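Local coordinates for protein L-lysine 6-oxidase (Marinomonas mediterranea, PDB 3WEU) that oxidises the side-chain amine of L-lysine with a cysteine tryptophylquinone cofactor, releasing the hydrogen peroxide that makes it antibacterial, at residues D290-F295 with E418-A423; R297-I302 with F411-W416. All blocks are in the same frame, centred on the assembly; numbering follows the deposited sequence.

Interaction 1: D290-F295 with E418-A423; sequences DYVANF and EGEFTA
Ala293 and Phe421 sit side by side in a two-stranded parallel sheet, and the backbone bonds of this short pairing make the firm part of the contact. Ala293 N donates to Glu420 O, Thr422 N to Ala293 O, and Phe295 N to Thr422 O at 2.7 Å, the last nearly straight. On the face carrying Ala293 and Phe421 the packing is apolar. The small methyl of Ala293 suits a buried place where CB of Phe421 meets its CB at 4.1 Å and Asp298 touches it from helix 295-308. CD2 of the Phe421 ring lies 4.0 Å from CB of Phe295.

The face carrying Asn294 and Thr422 is more polar. With its CG anti to the backbone N (chi1 174°), Asn294 carries ND2 across to Thr422 OG1, 3.1 Å away and close to the amide plane. A water bridges that hydroxyl and Ala293 O on the solvent side, where Thr422 is exposed. Here contacts are looser: Val292 CG1 lies 3.9 Å from Thr422 CG2, and the bent chain of Glu420 brings OE1 to Val292 CG2. An amide suits Asn294 because it donates and accepts at once: ND2 also bonds Gly424 O, while OD1 caps helix 295-308 at Arg297 N. Gly419, where a CB would jam against the preceding carbonyl O, closes helix 407-418 in a Schellman motif. The paired strands thus join one helix's start to the other's end, with Leu412 packing against Ala293.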
# COMPACT_ATOMS: atom_id res chain seq x y z
N ASP A 290 -45.37 21.46 35.37
CA ASP A 290 -46.12 20.75 36.37
C ASP A 290 -46.17 19.23 36.18
O ASP A 290 -46.75 18.56 37.00
CB ASP A 290 -47.55 21.30 36.52
CG ASP A 290 -48.29 21.40 35.22
OD1 ASP A 290 -47.72 21.09 34.14
OD2 ASP A 290 -49.47 21.86 35.26
N TYR A 291 -45.47 18.69 35.16
CA TYR A 291 -45.51 17.26 34.92
C TYR A 291 -44.77 16.54 36.01
O TYR A 291 -43.62 16.88 36.32
CB TYR A 291 -44.87 16.89 33.56
CG TYR A 291 -44.94 15.39 33.26
CD1 TYR A 291 -46.06 14.84 32.69
CD2 TYR A 291 -43.84 14.50 33.54
CE1 TYR A 291 -46.15 13.48 32.41
CE2 TYR A 291 -43.95 13.13 33.27
CZ TYR A 291 -45.09 12.64 32.67
OH TYR A 291 -45.29 11.31 32.37
N VAL A 292 -45.40 15.58 36.62
CA VAL A 292 -44.76 14.85 37.72
C VAL A 292 -44.14 13.54 37.22
O VAL A 292 -44.85 12.65 36.71
CB VAL A 292 -45.82 14.59 38.86
CG1 VAL A 292 -45.24 13.74 39.97
CG2 VAL A 292 -46.35 15.91 39.44
N ALA A 293 -42.81 13.40 37.29
CA ALA A 293 -42.15 12.22 36.76
C ALA A 293 -42.37 11.08 37.72
O ALA A 293 -42.86 11.26 38.86
CB ALA A 293 -40.64 12.51 36.59
N ASN A 294 -41.95 9.91 37.33
CA ASN A 294 -42.04 8.77 38.20
C ASN A 294 -40.59 8.23 38.35
O ASN A 294 -39.93 7.96 37.35
CB ASN A 294 -42.91 7.67 37.60
CG ASN A 294 -42.90 6.38 38.44
OD1 ASN A 294 -42.34 5.34 38.04
ND2 ASN A 294 -43.54 6.44 39.61
N PHE A 295 -40.16 7.96 39.60
CA PHE A 295 -38.80 7.51 39.77
C PHE A 295 -38.50 6.22 39.03
O PHE A 295 -37.52 6.13 38.25
CB PHE A 295 -38.44 7.34 41.22
CG PHE A 295 -36.98 6.94 41.40
CD1 PHE A 295 -35.98 7.88 41.29
CD2 PHE A 295 -36.64 5.60 41.60
CE1 PHE A 295 -34.67 7.52 41.40
CE2 PHE A 295 -35.32 5.24 41.76
CZ PHE A 295 -34.34 6.19 41.65
N GLU A 418 -36.17 18.88 40.75
CA GLU A 418 -37.21 19.73 41.40
C GLU A 418 -38.06 19.11 42.49
O GLU A 418 -38.68 19.85 43.22
CB GLU A 418 -38.13 20.37 40.39
CG GLU A 418 -37.38 21.28 39.44
CD GLU A 418 -36.94 22.61 40.07
OE1 GLU A 418 -37.27 22.90 41.22
OE2 GLU A 418 -36.27 23.34 39.38
N GLY A 419 -38.12 17.78 42.60
CA GLY A 419 -38.98 17.16 43.59
C GLY A 419 -40.37 16.82 43.00
O GLY A 419 -41.21 16.28 43.70
N GLU A 420 -40.55 17.07 41.72
CA GLU A 420 -41.76 16.72 40.97
C GLU A 420 -41.71 15.31 40.47
O GLU A 420 -41.62 15.05 39.30
CB GLU A 420 -41.94 17.67 39.83
CG GLU A 420 -42.00 19.15 40.25
CD GLU A 420 -43.37 19.52 40.89
OE1 GLU A 420 -44.17 18.62 41.28
OE2 GLU A 420 -43.64 20.72 41.02
N PHE A 421 -41.72 14.39 41.39
CA PHE A 421 -41.76 13.01 41.04
C PHE A 421 -42.35 12.16 42.10
O PHE A 421 -42.29 12.49 43.27
CB PHE A 421 -40.37 12.41 40.73
CG PHE A 421 -39.45 12.27 41.92
CD1 PHE A 421 -38.75 13.38 42.44
CD2 PHE A 421 -39.23 11.04 42.49
CE1 PHE A 421 -37.83 13.23 43.49
CE2 PHE A 421 -38.39 10.90 43.57
CZ PHE A 421 -37.69 11.98 44.08
N THR A 422 -42.81 11.00 41.70
CA THR A 422 -43.30 10.01 42.62
C THR A 422 -42.47 8.80 42.70
O THR A 422 -41.59 8.54 41.84
CB THR A 422 -44.68 9.53 42.09
OG1 THR A 422 -44.53 9.16 40.72
CG2 THR A 422 -45.70 10.61 42.18
N ALA A 423 -42.77 8.03 43.70
CA ALA A 423 -42.26 6.72 43.93
C ALA A 423 -43.41 5.77 43.85
O ALA A 423 -44.53 6.10 44.23
CB ALA A 423 -41.61 6.69 45.30
O HOH W 1 -45.98 10.45 38.86

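Interaction 2: R297-I302 with F411-W416; sequences RDILPI and FLLGQW
Ile299 turns CG1 beside its backbone N and bends again at chi2, which lays CD1 against Leu412 and Trp416, while CG2, anti to the same N, is left to face the indole. Trp416 has its own CG anti to the backbone N (chi1 169°), and this presents a ring face to that methyl. The motif is a steep helix-helix crossing: the axes of 297-302 and 411-416 pass 9.4 Å apart at -104°, so contact is confined to a small, buried patch.

A branched isoleucine suits the centre, since its two arms diverge, CD1 going to the helix backbone and Trp416, and CG2 to Leu413 and the indole face. CD1 reaches Trp416 CB at 3.8 Å and also rests by Leu412 O, whereas CG2 meets Leu413 CD1 at 4.1 Å. Beside it, the forked end of Leu412 crosses Asp298 at about a right angle, CD1 lying 3.8 Å from the carboxylate carbon CG.

That buried carboxylate is well supplied with donors. Arg297 grips it side-on, NE to OD1 at 3.0 Å and NH2 to OD2, and outside the segments Asn294 N and Tyr429 OH add bonds to OD2 and OD1. Together they hold the group fixed beside the leucine methyls and probably favour its charged form. The indole is steadied in turn by NE1, bonded to Tyr328 O. Over its five-membered ring stands Ile299 CG2, a CH-pi contact 4.3 Å from the centroid and only 6° off the normal.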
# COMPACT_ATOMS: atom_id res chain seq x y z
N ARG A 297 -40.02 4.56 36.59
CA ARG A 297 -40.21 4.53 35.14
C ARG A 297 -39.21 5.45 34.44
O ARG A 297 -38.70 5.11 33.39
CB ARG A 297 -41.63 5.03 34.79
CG ARG A 297 -42.05 5.03 33.32
CD ARG A 297 -43.48 5.65 33.06
NE ARG A 297 -43.42 7.04 33.42
CZ ARG A 297 -44.46 7.84 33.66
NH1 ARG A 297 -45.70 7.39 33.57
NH2 ARG A 297 -44.23 9.11 34.01
N ASP A 298 -38.96 6.63 34.98
CA ASP A 298 -38.27 7.67 34.23
C ASP A 298 -36.81 7.86 34.63
O ASP A 298 -35.98 8.29 33.82
CB ASP A 298 -38.97 9.02 34.40
CG ASP A 298 -40.44 9.02 33.95
OD1 ASP A 298 -40.80 8.33 32.97
OD2 ASP A 298 -41.24 9.74 34.65
N ILE A 299 -36.48 7.60 35.87
CA ILE A 299 -35.18 8.00 36.37
C ILE A 299 -34.28 6.80 36.60
O ILE A 299 -33.12 6.74 36.12
CB ILE A 299 -35.34 8.75 37.66
CG1 ILE A 299 -36.36 9.89 37.51
CG2 ILE A 299 -33.99 9.24 38.20
CD1 ILE A 299 -36.04 10.88 36.44
N LEU A 300 -34.81 5.83 37.32
CA LEU A 300 -34.09 4.62 37.60
C LEU A 300 -33.43 3.95 36.41
O LEU A 300 -32.34 3.49 36.56
CB LEU A 300 -34.94 3.62 38.37
CG LEU A 300 -34.38 2.25 38.71
CD1 LEU A 300 -33.22 2.44 39.70
CD2 LEU A 300 -35.53 1.40 39.32
N PRO A 301 -34.07 3.90 35.25
CA PRO A 301 -33.38 3.23 34.13
C PRO A 301 -32.11 3.96 33.74
O PRO A 301 -31.12 3.35 33.39
CB PRO A 301 -34.42 3.31 33.03
CG PRO A 301 -35.79 3.32 33.81
CD PRO A 301 -35.45 4.27 34.91
N ILE A 302 -32.09 5.26 33.88
CA ILE A 302 -30.91 6.00 33.53
C ILE A 302 -29.76 5.62 34.48
O ILE A 302 -28.61 5.32 34.11
CB ILE A 302 -31.17 7.50 33.55
CG1 ILE A 302 -32.15 7.83 32.46
CG2 ILE A 302 -29.85 8.25 33.33
CD1 ILE A 302 -32.68 9.24 32.55
N PHE A 411 -35.45 16.44 30.57
CA PHE A 411 -36.60 17.11 31.17
C PHE A 411 -37.08 16.33 32.43
O PHE A 411 -37.30 16.87 33.51
CB PHE A 411 -37.76 17.20 30.18
CG PHE A 411 -39.02 17.60 30.84
CD1 PHE A 411 -39.12 18.86 31.39
CD2 PHE A 411 -40.01 16.68 31.06
CE1 PHE A 411 -40.26 19.25 32.07
CE2 PHE A 411 -41.15 17.05 31.74
CZ PHE A 411 -41.28 18.34 32.27
N LEU A 412 -37.23 15.03 32.27
CA LEU A 412 -37.66 14.20 33.36
C LEU A 412 -36.68 14.17 34.51
O LEU A 412 -37.07 14.23 35.69
CB LEU A 412 -38.02 12.81 32.84
CG LEU A 412 -39.17 12.67 31.85
CD1 LEU A 412 -39.25 11.32 31.16
CD2 LEU A 412 -40.49 12.87 32.56
N LEU A 413 -35.39 14.16 34.21
CA LEU A 413 -34.39 14.27 35.23
C LEU A 413 -34.48 15.58 36.02
O LEU A 413 -34.38 15.59 37.24
CB LEU A 413 -32.95 14.01 34.66
CG LEU A 413 -31.89 13.77 35.74
CD1 LEU A 413 -32.08 12.43 36.46
CD2 LEU A 413 -30.50 13.82 35.10
N GLY A 414 -34.78 16.67 35.33
CA GLY A 414 -34.96 17.99 35.95
C GLY A 414 -36.21 18.03 36.83
O GLY A 414 -36.21 18.72 37.85
N GLN A 415 -37.28 17.31 36.45
CA GLN A 415 -38.44 17.22 37.29
C GLN A 415 -38.10 16.47 38.58
O GLN A 415 -38.49 16.88 39.69
CB GLN A 415 -39.59 16.53 36.55
CG GLN A 415 -40.16 17.30 35.37
CD GLN A 415 -40.52 18.72 35.72
OE1 GLN A 415 -39.67 19.65 35.62
NE2 GLN A 415 -41.76 18.92 36.12
N TRP A 416 -37.35 15.39 38.47
CA TRP A 416 -36.83 14.73 39.61
C TRP A 416 -36.04 15.65 40.48
O TRP A 416 -36.28 15.68 41.72
CB TRP A 416 -36.02 13.47 39.20
CG TRP A 416 -35.23 12.84 40.28
CD1 TRP A 416 -35.65 11.90 41.20
CD2 TRP A 416 -33.83 13.00 40.51
NE1 TRP A 416 -34.63 11.54 42.01
CE2 TRP A 416 -33.50 12.22 41.63
CE3 TRP A 416 -32.86 13.80 39.94
CZ2 TRP A 416 -32.21 12.15 42.11
CZ3 TRP A 416 -31.57 13.76 40.46
CH2 TRP A 416 -31.26 12.93 41.51

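Running from the N terminus, the chain passes through 290-295 and turns directly into helix 295-308, which supplies residues 297-302. More than a hundred residues later it returns along helix 407-418, first closing the loop of interaction 2 at 411-416 and then, just past the helix, that of interaction 1 at 418-423. Interaction 2 is therefore nested inside interaction 1, and their centres lie about 8 Å apart. Two adjoining strand and helix units thus meet twice, strand to strand and helix to helix. A probable hydrogen bond from Gln415 NE2 to Tyr291 O ties the two halves together as well. The later partner segments both belong to the C-terminal family region.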